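Local atomic coordinates of Epf (Streptococcus pyogenes, PDB entry 4ES8), a protein that acts as a cell-surface adhesin that binds to cells through an N-terminal domain containing a carbohydrate-binding module. Residues 122-131 with 200-208; 76-87 with 97-105. All coordinates share one frame; numbering follows the deposited sequence.

Contact 1: 122-131 with 200-208; sequences QIASGITVDY and GDLDVEFKN
Ile127 reaches from one sheet of a beta sandwich onto strand 202-208 of the other, and its CD1 lies 3.6 Å from Leu202 O and 3.9 Å from Val204 CB. Its side chain is fully extended (chi2 180°), which carries CD1 across the gap. Leu202 slides past in the opposite direction and sets its CB 3.7 Å from Ala124 CB. Deeper in, Val129 splits its two methyls: CG2 meets Val204 CG2, while CG1 comes in plane to the edge of the Phe206 ring, 4.0 Å from CE1. Such beta-branched residues suit extended strands and fill the interior compactly. Gly126 takes the positive-phi position of the type II turn from Ala124 to Ile127, where a CB would jam against the preceding carbonyl.

Strand 113-123 pairs antiparallel with 202-213: Glu205 N donates to Gln122 O (3.0 Å) and Ala124 N to Asp203 O (3.0 Å), flanking the non-hydrogen-bonded pair Ile123-Val204. Beyond this backbone the side chains are looser and wet. Two waters link Gln122 OE1 to Asp203 O and OD2; Asp203 OD1 is salt-bridged to Arg88. The chemistry implies a beta arch whose first strand is fastened by backbone bonds, packed inside by hydrocarbon and bridged outside by water.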
ATOM      1  N   GLN A 122      -3.988  23.941   1.031  1.00  7.55           N
ATOM      2  CA  GLN A 122      -3.714  25.110   0.197  1.00  6.06           C
ATOM      3  C   GLN A 122      -2.648  24.846  -0.850  1.00  8.45           C
ATOM      4  O   GLN A 122      -1.658  24.173  -0.574  1.00  7.69           O
ATOM      5  CB  GLN A 122      -3.272  26.314   1.065  1.00  6.28           C
ATOM      6  CG  GLN A 122      -1.925  26.110   1.767  1.00  7.69           C
ATOM      7  CD  GLN A 122      -1.749  27.168   2.802  1.00 13.90           C
ATOM      8  OE1 GLN A 122      -1.406  28.319   2.499  1.00 11.31           O
ATOM      9  NE2 GLN A 122      -2.056  26.811   4.045  1.00 15.48           N
ATOM     10  N   ILE A 123      -2.881  25.360  -2.052  1.00  6.46           N
ATOM     11  CA  ILE A 123      -1.917  25.355  -3.138  1.00  5.62           C
ATOM     12  C   ILE A 123      -1.771  26.795  -3.571  1.00  8.00           C
ATOM     13  O   ILE A 123      -2.691  27.352  -4.203  1.00  7.73           O
ATOM     14  CB  ILE A 123      -2.268  24.453  -4.349  1.00  6.24           C
ATOM     15  CG1 ILE A 123      -2.488  22.982  -3.920  1.00  6.54           C
ATOM     16  CG2 ILE A 123      -1.128  24.561  -5.414  1.00  7.56           C
ATOM     17  CD1 ILE A 123      -3.184  22.140  -5.040  1.00  7.94           C
ATOM     18  N   ALA A 124      -0.614  27.397  -3.300  1.00  6.08           N
ATOM     19  CA  ALA A 124      -0.409  28.790  -3.729  1.00  6.19           C
ATOM     20  C   ALA A 124      -0.483  28.940  -5.253  1.00  8.49           C
ATOM     21  O   ALA A 124      -0.147  28.011  -6.001  1.00  8.70           O
ATOM     22  CB  ALA A 124       0.962  29.273  -3.268  1.00  7.26           C
ATOM     23  N   SER A 125      -0.892  30.132  -5.722  1.00  6.78           N
ATOM     24  CA  SER A 125      -0.847  30.419  -7.139  0.50  6.43           C
ATOM     25  C   SER A 125       0.618  30.273  -7.607  1.00  9.74           C
ATOM     26  O   SER A 125       1.537  30.788  -6.943  1.00  9.66           O
ATOM     27  CB  SER A 125      -1.369  31.828  -7.384  0.50  8.01           C
ATOM     28  OG  SER A 125      -1.325  32.120  -8.765  0.50  6.65           O
ATOM     29  N   GLY A 126       0.824  29.531  -8.689  1.00  8.51           N
ATOM     30  CA  GLY A 126       2.175  29.305  -9.216  1.00  7.40           C
ATOM     31  C   GLY A 126       2.726  27.942  -8.856  1.00 10.70           C
ATOM     32  O   GLY A 126       3.743  27.528  -9.407  1.00  9.88           O
ATOM     33  N   ILE A 127       2.085  27.243  -7.906  1.00  7.05           N
ATOM     34  CA  ILE A 127       2.562  25.901  -7.539  1.00  5.83           C
ATOM     35  C   ILE A 127       1.753  24.842  -8.284  1.00  8.40           C
ATOM     36  O   ILE A 127       0.508  24.922  -8.359  1.00  8.84           O
ATOM     37  CB  ILE A 127       2.493  25.662  -6.004  1.00  7.58           C
ATOM     38  CG1 ILE A 127       3.439  26.638  -5.232  1.00  8.03           C
ATOM     39  CG2 ILE A 127       2.786  24.186  -5.660  1.00  7.72           C
ATOM     40  CD1 ILE A 127       3.420  26.464  -3.729  1.00  9.06           C
ATOM     41  N   THR A 128       2.464  23.837  -8.844  1.00  7.12           N
ATOM     42  CA  THR A 128       1.805  22.686  -9.457  1.00  6.18           C
ATOM     43  C   THR A 128       2.233  21.473  -8.637  1.00  8.06           C
ATOM     44  O   THR A 128       3.249  21.516  -7.925  1.00  8.01           O
ATOM     45  CB  THR A 128       2.065  22.580 -10.955  1.00 11.66           C
ATOM     46  OG1 THR A 128       3.479  22.632 -11.183  1.00  9.31           O
ATOM     47  CG2 THR A 128       1.371  23.720 -11.748  1.00  9.26           C
ATOM     48  N   VAL A 129       1.389  20.447  -8.625  1.00  6.27           N
ATOM     49  CA  VAL A 129       1.536  19.318  -7.722  1.00  5.45           C
ATOM     50  C   VAL A 129       1.439  17.996  -8.460  1.00  7.52           C
ATOM     51  O   VAL A 129       0.657  17.849  -9.412  1.00  7.38           O
ATOM     52  CB  VAL A 129       0.371  19.459  -6.665  1.00  8.39           C
ATOM     53  CG1 VAL A 129       0.247  18.242  -5.743  1.00  9.02           C
ATOM     54  CG2 VAL A 129       0.523  20.740  -5.835  1.00  8.53           C
ATOM     55  N   ASP A 130       2.186  17.008  -7.954  1.00  5.21           N
ATOM     56  CA  ASP A 130       2.124  15.631  -8.455  1.00  5.38           C
ATOM     57  C   ASP A 130       2.072  14.692  -7.253  1.00  8.79           C
ATOM     58  O   ASP A 130       2.558  15.048  -6.168  1.00  7.42           O
ATOM     59  CB  ASP A 130       3.330  15.294  -9.363  1.00  6.79           C
ATOM     60  CG  ASP A 130       3.194  13.994 -10.170  1.00  9.38           C
ATOM     61  OD1 ASP A 130       2.068  13.424 -10.222  1.00  8.75           O
ATOM     62  OD2 ASP A 130       4.215  13.529 -10.719  1.00 11.69           O
ATOM     63  N   TYR A 131       1.475  13.521  -7.445  1.00  6.20           N
ATOM     64  CA  TYR A 131       1.381  12.465  -6.417  1.00  6.78           C
ATOM     65  C   TYR A 131       1.928  11.186  -7.020  1.00  9.83           C
ATOM     66  O   TYR A 131       1.471  10.771  -8.087  1.00  9.50           O
ATOM     67  CB  TYR A 131      -0.060  12.209  -5.952  1.00  7.18           C
ATOM     68  CG  TYR A 131      -0.899  13.426  -5.612  1.00  6.12           C
ATOM     69  CD1 TYR A 131      -0.430  14.404  -4.732  1.00  6.94           C
ATOM     70  CD2 TYR A 131      -2.206  13.543  -6.076  1.00  6.38           C
ATOM     71  CE1 TYR A 131      -1.234  15.483  -4.356  1.00  7.21           C
ATOM     72  CE2 TYR A 131      -3.014  14.610  -5.708  1.00  7.51           C
ATOM     73  CZ  TYR A 131      -2.522  15.585  -4.852  1.00  9.59           C
ATOM     74  OH  TYR A 131      -3.316  16.651  -4.509  1.00  7.90           O
ATOM     75  N   GLY A 200       6.465  36.291  -3.924  1.00  9.76           N
ATOM     76  CA  GLY A 200       6.182  36.260  -2.489  1.00  9.19           C
ATOM     77  C   GLY A 200       6.242  34.825  -2.003  1.00 10.52           C
ATOM     78  O   GLY A 200       6.439  33.919  -2.815  1.00 10.98           O
ATOM     79  N   ASP A 201       6.075  34.603  -0.694  1.00  7.59           N
ATOM     80  CA  ASP A 201       6.072  33.234  -0.155  1.00  7.13           C
ATOM     81  C   ASP A 201       4.954  32.425  -0.785  1.00  9.90           C
ATOM     82  O   ASP A 201       3.798  32.864  -0.765  1.00 10.30           O
ATOM     83  CB  ASP A 201       5.875  33.237   1.364  1.00  8.37           C
ATOM     84  CG  ASP A 201       7.016  33.803   2.169  1.00 13.55           C
ATOM     85  OD1 ASP A 201       8.131  33.933   1.612  1.00 11.67           O
ATOM     86  OD2 ASP A 201       6.796  34.096   3.360  1.00 17.88           O
ATOM     87  N   LEU A 202       5.292  31.254  -1.346  1.00  7.37           N
ATOM     88  CA  LEU A 202       4.268  30.395  -1.943  1.00  6.21           C
ATOM     89  C   LEU A 202       4.198  29.104  -1.144  1.00  8.36           C
ATOM     90  O   LEU A 202       5.169  28.336  -1.150  1.00  7.69           O
ATOM     91  CB  LEU A 202       4.580  30.095  -3.423  1.00  6.18           C
ATOM     92  CG  LEU A 202       4.777  31.298  -4.354  1.00  8.95           C
ATOM     93  CD1 LEU A 202       4.949  30.822  -5.791  1.00  7.32           C
ATOM     94  CD2 LEU A 202       3.587  32.318  -4.268  1.00  9.90           C
ATOM     95  N   ASP A 203       3.050  28.843  -0.481  1.00  6.83           N
ATOM     96  CA  ASP A 203       2.905  27.659   0.351  1.00  5.42           C
ATOM     97  C   ASP A 203       2.005  26.583  -0.225  1.00  8.02           C
ATOM     98  O   ASP A 203       1.013  26.880  -0.865  1.00  7.82           O
ATOM     99  CB  ASP A 203       2.338  28.032   1.730  1.00  5.35           C
ATOM    100  CG  ASP A 203       3.193  28.982   2.538  1.00  8.82           C
ATOM    101  OD1 ASP A 203       4.361  29.207   2.147  1.00 10.04           O
ATOM    102  OD2 ASP A 203       2.693  29.496   3.561  1.00 14.36           O
ATOM    103  N   VAL A 204       2.344  25.318   0.053  1.00  7.03           N
ATOM    104  CA  VAL A 204       1.531  24.161  -0.357  1.00  6.03           C
ATOM    105  C   VAL A 204       1.497  23.215   0.831  1.00  8.07           C
ATOM    106  O   VAL A 204       2.548  22.977   1.436  1.00  6.63           O
ATOM    107  CB  VAL A 204       2.003  23.490  -1.680  1.00  8.22           C
ATOM    108  CG1 VAL A 204       3.479  23.039  -1.622  1.00  8.38           C
ATOM    109  CG2 VAL A 204       1.075  22.327  -2.065  1.00  8.24           C
ATOM    110  N   GLU A 205       0.313  22.696   1.178  1.00  6.26           N
ATOM    111  CA  GLU A 205       0.149  21.836   2.348  0.50  5.71           C
ATOM    112  C   GLU A 205      -0.619  20.567   2.011  1.00  8.53           C
ATOM    113  O   GLU A 205      -1.576  20.618   1.233  1.00  8.74           O
ATOM    114  CB  GLU A 205      -0.600  22.620   3.447  0.50  6.49           C
ATOM    115  CG  GLU A 205      -0.829  21.862   4.743  0.50  9.12           C
ATOM    116  CD  GLU A 205      -1.741  22.616   5.685  0.50 19.53           C
ATOM    117  OE1 GLU A 205      -2.970  22.612   5.443  0.50 12.30           O
ATOM    118  OE2 GLU A 205      -1.229  23.214   6.660  0.50 16.92           O
ATOM    119  N   PHE A 206      -0.221  19.451   2.644  1.00  5.62           N
ATOM    120  CA  PHE A 206      -0.870  18.155   2.521  1.00  5.49           C
ATOM    121  C   PHE A 206      -1.156  17.648   3.912  1.00  8.31           C
ATOM    122  O   PHE A 206      -0.322  17.857   4.802  1.00  7.90           O
ATOM    123  CB  PHE A 206       0.038  17.147   1.790  1.00  7.10           C
ATOM    124  CG  PHE A 206       0.740  17.723   0.587  1.00  7.88           C
ATOM    125  CD1 PHE A 206       0.140  17.687  -0.671  1.00  9.04           C
ATOM    126  CD2 PHE A 206       2.014  18.290   0.709  1.00  7.02           C
ATOM    127  CE1 PHE A 206       0.809  18.191  -1.794  1.00  8.07           C
ATOM    128  CE2 PHE A 206       2.693  18.782  -0.420  1.00  7.66           C
ATOM    129  CZ  PHE A 206       2.087  18.721  -1.667  1.00  6.87           C
ATOM    130  N   LYS A 207      -2.299  17.009   4.142  1.00  6.97           N
ATOM    131  CA  LYS A 207      -2.542  16.580   5.522  1.00  6.54           C
ATOM    132  C   LYS A 207      -3.449  15.379   5.643  1.00  9.04           C
ATOM    133  O   LYS A 207      -4.089  14.976   4.669  1.00  8.35           O
ATOM    134  CB  LYS A 207      -3.160  17.742   6.341  1.00 10.46           C
ATOM    135  CG  LYS A 207      -4.464  18.277   5.778  1.00 13.75           C
ATOM    136  CD  LYS A 207      -4.909  19.539   6.546  1.00 16.62           C
ATOM    137  CE  LYS A 207      -6.071  20.192   5.844  1.00 30.88           C
ATOM    138  NZ  LYS A 207      -6.709  21.244   6.685  1.00 34.45           N
ATOM    139  N   ASN A 208      -3.478  14.798   6.852  1.00  8.11           N
ATOM    140  CA  ASN A 208      -4.387  13.699   7.253  1.00  7.85           C
ATOM    141  C   ASN A 208      -4.269  12.503   6.296  1.00 11.12           C
ATOM    142  O   ASN A 208      -5.235  12.077   5.646  1.00 10.66           O
ATOM    143  CB  ASN A 208      -5.815  14.228   7.360  1.00  9.01           C
ATOM    144  CG  ASN A 208      -5.921  15.236   8.490  1.00 21.43           C
ATOM    145  OD1 ASN A 208      -5.238  15.131   9.532  1.00 18.25           O
ATOM    146  ND2 ASN A 208      -6.786  16.213   8.328  1.00 19.70           N
TER
HETATM  147  O   HOH W   1      -0.876  28.769  -0.235  1.00  7.86           O
HETATM  148  O   HOH W   2      -4.141  24.383   3.858  1.00 13.79           O
HETATM  149  O   HOH W   3       0.108  30.303   3.756  1.00 30.60           O

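Contact 2: 76-87 with 97-105; sequences SYIKIDKQSIAA and YSVAFKVNT
A buried pair of hydroxyls, Ser76 OG and Tyr97 OH, meets at 2.8 Å at one end of an otherwise apolar interface. The serine oxygen lies in the plane of the tyrosine ring, at its edge, and also bonds His55; serine is short enough to offer its hydroxyl to both partners while its CB packs 3.7 Å from Val99 CG2.

Phe101 fills the middle. With CG anti to the carbonyl carbon (chi1 -57°), the ring leans toward strand 84-87 and runs past Ile85 and Ile78, meeting the first with a face and the second with an edge. Ile85 CG1 sits over the centre of that face, 3.8 Å from the ring centroid and 11° off the normal, a CH-pi contact. Ile78 CG2 lies 3.7 Å from Phe101 CE1. At the far end of the ring, CZ comes within 3.3 Å of Ala86 O, an oxygen already bonded to Lys79 N, and 3.9 Å from Ala87 CB; Ala87, with only a methyl, lets the ring end come this close to the strand.

At the hairpin's turn Asp81 OD1 takes three donors: Gln83 N (an Asx turn), Ser84 N (an Asx motif) and, from above the carboxylate plane, Ser84 OG. Strand 97-105 faces this hairpin across the sandwich, within the sheet containing strands 41-46 and 186-194, while strand 84-89 has strand 202-213 beside it; Leu190 and Phe206, from these two sides, also pack on Ile85.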
ATOM      1  N   SER A  76      13.815  27.173  -0.261  1.00  8.91           N
ATOM      2  CA  SER A  76      12.586  26.562   0.201  1.00  7.84           C
ATOM      3  C   SER A  76      12.665  26.376   1.702  1.00 11.40           C
ATOM      4  O   SER A  76      13.768  26.266   2.268  1.00 11.10           O
ATOM      5  CB  SER A  76      12.334  25.225  -0.507  1.00  9.25           C
ATOM      6  OG  SER A  76      13.503  24.407  -0.488  1.00  9.89           O
ATOM      7  N   TYR A  77      11.503  26.420   2.360  1.00  6.83           N
ATOM      8  CA  TYR A  77      11.343  26.070   3.759  1.00  6.43           C
ATOM      9  C   TYR A  77      10.355  24.943   3.804  1.00  9.98           C
ATOM     10  O   TYR A  77       9.496  24.848   2.919  1.00  9.24           O
ATOM     11  CB  TYR A  77      10.817  27.271   4.597  1.00  7.17           C
ATOM     12  CG  TYR A  77      11.848  28.347   4.868  1.00  8.38           C
ATOM     13  CD1 TYR A  77      12.397  29.100   3.828  1.00 10.61           C
ATOM     14  CD2 TYR A  77      12.226  28.660   6.170  1.00  9.76           C
ATOM     15  CE1 TYR A  77      13.348  30.098   4.080  1.00 10.07           C
ATOM     16  CE2 TYR A  77      13.157  29.668   6.434  1.00  9.95           C
ATOM     17  CZ  TYR A  77      13.713  30.380   5.387  1.00 12.68           C
ATOM     18  OH  TYR A  77      14.658  31.355   5.660  1.00 15.00           O
ATOM     19  N   ILE A  78      10.436  24.107   4.835  1.00  7.60           N
ATOM     20  CA  ILE A  78       9.533  22.959   4.986  1.00  6.57           C
ATOM     21  C   ILE A  78       8.991  22.929   6.409  1.00 10.03           C
ATOM     22  O   ILE A  78       9.653  23.418   7.337  1.00  9.98           O
ATOM     23  CB  ILE A  78      10.261  21.654   4.611  1.00  8.33           C
ATOM     24  CG1 ILE A  78      11.510  21.413   5.502  1.00  9.04           C
ATOM     25  CG2 ILE A  78      10.597  21.666   3.082  1.00  8.25           C
ATOM     26  CD1 ILE A  78      12.230  20.065   5.181  1.00  7.84           C
ATOM     27  N   LYS A  79       7.800  22.341   6.594  1.00  6.97           N
ATOM     28  CA  LYS A  79       7.178  22.327   7.927  1.00  6.53           C
ATOM     29  C   LYS A  79       6.379  21.068   8.105  1.00  9.31           C
ATOM     30  O   LYS A  79       5.631  20.665   7.198  1.00  8.62           O
ATOM     31  CB  LYS A  79       6.273  23.562   8.123  1.00  9.00           C
ATOM     32  CG  LYS A  79       5.589  23.663   9.488  1.00  9.83           C
ATOM     33  CD  LYS A  79       4.818  25.011   9.663  1.00 11.50           C
ATOM     34  CE  LYS A  79       3.672  25.225   8.684  1.00 13.91           C
ATOM     35  NZ  LYS A  79       2.551  24.258   8.880  1.00 13.59           N
ATOM     36  N   ILE A  80       6.551  20.432   9.267  1.00  6.94           N
ATOM     37  CA  ILE A  80       5.823  19.206   9.553  1.00  6.36           C
ATOM     38  C   ILE A  80       5.256  19.262  10.956  1.00 10.89           C
ATOM     39  O   ILE A  80       5.823  19.922  11.865  1.00  9.87           O
ATOM     40  CB  ILE A  80       6.768  17.976   9.375  1.00  9.09           C
ATOM     41  CG1 ILE A  80       5.999  16.661   9.194  1.00  8.28           C
ATOM     42  CG2 ILE A  80       7.819  17.877  10.516  1.00  9.83           C
ATOM     43  CD1 ILE A  80       6.941  15.485   8.717  1.00  8.80           C
ATOM     44  N   ASP A  81       4.115  18.620  11.118  1.00  7.80           N
ATOM     45  CA  ASP A  81       3.540  18.457  12.444  1.00  8.01           C
ATOM     46  C   ASP A  81       2.772  17.137  12.457  1.00 11.46           C
ATOM     47  O   ASP A  81       2.850  16.349  11.496  1.00 11.85           O
ATOM     48  CB  ASP A  81       2.717  19.675  12.883  1.00  9.37           C
ATOM     49  CG  ASP A  81       1.508  19.971  12.047  1.00 11.81           C
ATOM     50  OD1 ASP A  81       0.959  19.020  11.430  1.00 11.29           O
ATOM     51  OD2 ASP A  81       1.083  21.142  12.026  1.00 17.57           O
ATOM     52  N   LYS A  82       2.035  16.868  13.545  1.00 10.21           N
ATOM     53  CA  LYS A  82       1.372  15.592  13.740  1.00 11.20           C
ATOM     54  C   LYS A  82       0.422  15.203  12.605  1.00 11.81           C
ATOM     55  O   LYS A  82       0.200  14.018  12.400  1.00 12.12           O
ATOM     56  CB  LYS A  82       0.596  15.623  15.083  1.00 16.69           C
ATOM     57  CG  LYS A  82       0.145  14.263  15.596  1.00 39.80           C
ATOM     58  CD  LYS A  82      -0.810  14.395  16.787  1.00 50.33           C
ATOM     59  CE  LYS A  82      -1.471  13.084  17.148  1.00 64.34           C
ATOM     60  NZ  LYS A  82      -0.497  12.078  17.650  1.00 72.10           N
ATOM     61  N   GLN A  83      -0.148  16.192  11.889  1.00  9.89           N
ATOM     62  CA  GLN A  83      -1.127  15.884  10.859  1.00 10.28           C
ATOM     63  C   GLN A  83      -0.762  16.371   9.483  1.00 11.60           C
ATOM     64  O   GLN A  83      -1.435  15.951   8.543  1.00 11.95           O
ATOM     65  CB  GLN A  83      -2.493  16.527  11.213  1.00 13.53           C
ATOM     66  CG  GLN A  83      -3.108  15.978  12.499  1.00 33.66           C
ATOM     67  CD  GLN A  83      -4.542  16.407  12.668  1.00 62.81           C
ATOM     68  OE1 GLN A  83      -4.831  17.515  13.133  1.00 60.28           O
ATOM     69  NE2 GLN A  83      -5.472  15.530  12.306  1.00 56.96           N
ATOM     70  N   SER A  84       0.238  17.252   9.334  1.00  6.88           N
ATOM     71  CA  SER A  84       0.459  17.880   8.029  1.00  7.29           C
ATOM     72  C   SER A  84       1.906  18.013   7.640  1.00  8.99           C
ATOM     73  O   SER A  84       2.812  17.912   8.486  1.00  9.32           O
ATOM     74  CB  SER A  84      -0.147  19.287   8.036  1.00  9.40           C
ATOM     75  OG  SER A  84       0.549  20.160   8.914  1.00 10.64           O
ATOM     76  N   ILE A  85       2.133  18.271   6.349  1.00  5.90           N
ATOM     77  CA  ILE A  85       3.477  18.451   5.820  1.00  5.96           C
ATOM     78  C   ILE A  85       3.369  19.504   4.722  1.00  8.32           C
ATOM     79  O   ILE A  85       2.396  19.497   3.957  1.00  6.47           O
ATOM     80  CB  ILE A  85       4.060  17.091   5.365  1.00  8.26           C
ATOM     81  CG1 ILE A  85       5.555  17.186   5.111  1.00  8.14           C
ATOM     82  CG2 ILE A  85       3.294  16.457   4.163  1.00  8.35           C
ATOM     83  CD1 ILE A  85       6.195  15.805   5.047  1.00  8.13           C
ATOM     84  N   ALA A  86       4.283  20.481   4.730  1.00  6.69           N
ATOM     85  CA  ALA A  86       4.150  21.619   3.830  1.00  6.45           C
ATOM     86  C   ALA A  86       5.475  22.143   3.330  1.00  8.57           C
ATOM     87  O   ALA A  86       6.501  21.999   4.010  1.00  7.15           O
ATOM     88  CB  ALA A  86       3.427  22.751   4.571  1.00  7.86           C
ATOM     89  N   ALA A  87       5.423  22.786   2.142  1.00  6.82           N
ATOM     90  CA  ALA A  87       6.579  23.451   1.540  1.00  6.44           C
ATOM     91  C   ALA A  87       6.264  24.905   1.289  1.00 10.09           C
ATOM     92  O   ALA A  87       5.106  25.253   0.999  1.00  8.35           O
ATOM     93  CB  ALA A  87       6.962  22.780   0.227  1.00  7.54           C
ATOM     94  N   TYR A  97      11.962  24.743  -9.958  1.00  7.29           N
ATOM     95  CA  TYR A  97      12.488  24.119  -8.747  1.00  6.21           C
ATOM     96  C   TYR A  97      11.386  23.309  -8.100  1.00  9.19           C
ATOM     97  O   TYR A  97      10.236  23.754  -8.081  1.00  8.74           O
ATOM     98  CB  TYR A  97      12.984  25.219  -7.812  1.00  7.53           C
ATOM     99  CG  TYR A  97      13.478  24.747  -6.468  1.00  8.47           C
ATOM    100  CD1 TYR A  97      14.745  24.193  -6.327  1.00  9.34           C
ATOM    101  CD2 TYR A  97      12.721  24.948  -5.315  1.00  9.06           C
ATOM    102  CE1 TYR A  97      15.230  23.811  -5.077  1.00 10.12           C
ATOM    103  CE2 TYR A  97      13.175  24.530  -4.070  1.00  9.29           C
ATOM    104  CZ  TYR A  97      14.438  23.971  -3.954  1.00 12.60           C
ATOM    105  OH  TYR A  97      14.931  23.600  -2.726  1.00  8.94           O
ATOM    106  N   SER A  98      11.734  22.141  -7.555  1.00  6.52           N
ATOM    107  CA  SER A  98      10.727  21.296  -6.945  1.00  5.66           C
ATOM    108  C   SER A  98      11.145  20.767  -5.590  1.00  7.15           C
ATOM    109  O   SER A  98      12.299  20.360  -5.426  1.00  7.89           O
ATOM    110  CB  SER A  98      10.406  20.112  -7.862  1.00  6.51           C
ATOM    111  OG  SER A  98       9.598  19.137  -7.218  1.00  6.46           O
ATOM    112  N   VAL A  99      10.185  20.729  -4.645  1.00  6.09           N
ATOM    113  CA  VAL A  99      10.364  20.091  -3.330  1.00  6.44           C
ATOM    114  C   VAL A  99       9.441  18.866  -3.301  1.00  9.20           C
ATOM    115  O   VAL A  99       8.284  18.954  -3.722  1.00  9.07           O
ATOM    116  CB  VAL A  99      10.053  21.059  -2.158  1.00  9.26           C
ATOM    117  CG1 VAL A  99      10.028  20.325  -0.818  1.00  9.48           C
ATOM    118  CG2 VAL A  99      11.051  22.212  -2.126  1.00  9.43           C
ATOM    119  N   ALA A 100       9.932  17.735  -2.785  1.00  6.59           N
ATOM    120  CA  ALA A 100       9.105  16.540  -2.652  1.00  6.69           C
ATOM    121  C   ALA A 100       9.245  15.992  -1.263  1.00  7.96           C
ATOM    122  O   ALA A 100      10.349  16.011  -0.696  1.00  8.33           O
ATOM    123  CB  ALA A 100       9.506  15.489  -3.664  1.00  7.90           C
ATOM    124  N   PHE A 101       8.149  15.451  -0.741  1.00  4.39           N
ATOM    125  CA  PHE A 101       8.160  14.741   0.530  1.00  3.47           C
ATOM    126  C   PHE A 101       7.871  13.263   0.321  1.00  6.97           C
ATOM    127  O   PHE A 101       7.125  12.894  -0.589  1.00  6.80           O
ATOM    128  CB  PHE A 101       7.094  15.316   1.476  1.00  4.66           C
ATOM    129  CG  PHE A 101       7.286  16.794   1.721  1.00  6.14           C
ATOM    130  CD1 PHE A 101       8.424  17.268   2.361  1.00  8.48           C
ATOM    131  CD2 PHE A 101       6.311  17.711   1.338  1.00  7.26           C
ATOM    132  CE1 PHE A 101       8.609  18.635   2.573  1.00  8.47           C
ATOM    133  CE2 PHE A 101       6.491  19.070   1.559  1.00  9.17           C
ATOM    134  CZ  PHE A 101       7.630  19.527   2.195  1.00  7.75           C
ATOM    135  N   LYS A 102       8.422  12.409   1.186  1.00  5.36           N
ATOM    136  CA  LYS A 102       8.049  11.007   1.197  1.00  4.80           C
ATOM    137  C   LYS A 102       7.449  10.713   2.547  1.00  7.79           C
ATOM    138  O   LYS A 102       8.116  10.898   3.581  1.00  8.01           O
ATOM    139  CB  LYS A 102       9.248  10.072   0.907  1.00  7.99           C
ATOM    140  CG  LYS A 102       9.540   9.953  -0.580  1.00  7.18           C
ATOM    141  CD  LYS A 102      10.621   8.886  -0.842  1.00  8.00           C
ATOM    142  CE  LYS A 102      10.591   8.427  -2.267  1.00  8.74           C
ATOM    143  NZ  LYS A 102      11.500   7.244  -2.482  1.00  7.84           N
ATOM    144  N   VAL A 103       6.187  10.296   2.556  1.00  6.40           N
ATOM    145  CA  VAL A 103       5.514   9.874   3.791  1.00  5.88           C
ATOM    146  C   VAL A 103       5.438   8.364   3.735  1.00  8.42           C
ATOM    147  O   VAL A 103       4.852   7.774   2.809  1.00  7.29           O
ATOM    148  CB  VAL A 103       4.148  10.534   3.974  1.00  8.96           C
ATOM    149  CG1 VAL A 103       3.512  10.024   5.265  1.00 10.56           C
ATOM    150  CG2 VAL A 103       4.299  12.049   4.044  1.00  8.45           C
ATOM    151  N   ASN A 104       6.149   7.726   4.669  1.00  6.77           N
ATOM    152  CA  ASN A 104       6.305   6.285   4.648  1.00  5.93           C
ATOM    153  C   ASN A 104       5.084   5.503   5.111  1.00  8.24           C
ATOM    154  O   ASN A 104       4.274   6.003   5.897  1.00  8.16           O
ATOM    155  CB  ASN A 104       7.484   5.865   5.523  1.00  5.95           C
ATOM    156  CG  ASN A 104       8.827   6.074   4.862  1.00 12.77           C
ATOM    157  OD1 ASN A 104       8.938   6.507   3.705  1.00  9.80           O
ATOM    158  ND2 ASN A 104       9.891   5.787   5.608  1.00 10.65           N
ATOM    159  N   THR A 105       4.954   4.297   4.584  1.00  5.53           N
ATOM    160  CA  THR A 105       3.983   3.322   5.056  1.00  6.13           C
ATOM    161  C   THR A 105       4.694   2.307   5.943  1.00  9.37           C
ATOM    162  O   THR A 105       5.937   2.210   5.934  1.00 10.48           O
ATOM    163  CB  THR A 105       3.309   2.567   3.877  1.00  8.16           C
ATOM    164  OG1 THR A 105       4.248   1.629   3.322  1.00  8.45           O
ATOM    165  CG2 THR A 105       2.810   3.523   2.762  1.00  8.25           C
TER

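Overall arrangement
From the N terminus, contact 2 comes first and closes a short loop, nine residues separating the hairpin 76-87 from strand 97-105 in the opposing sheet. Contact 1 opens only afterwards. Strand 113-123 returns the chain to the hairpin's sheet, the turn at 124-127 sends it back across, and some seventy residues later strand 202-213 closes this much longer loop. The two are in series, neither nesting nor crossing. Their centres are about 10 Å apart because strand 202-213 lies between strands 84-89 and 113-123; Val204 N stands 2.9 Å from Ala87 O, a probable hydrogen bond. Both join that sheet to the facing one, contact 2 through strand 97-105 and contact 1 through strand 127-135.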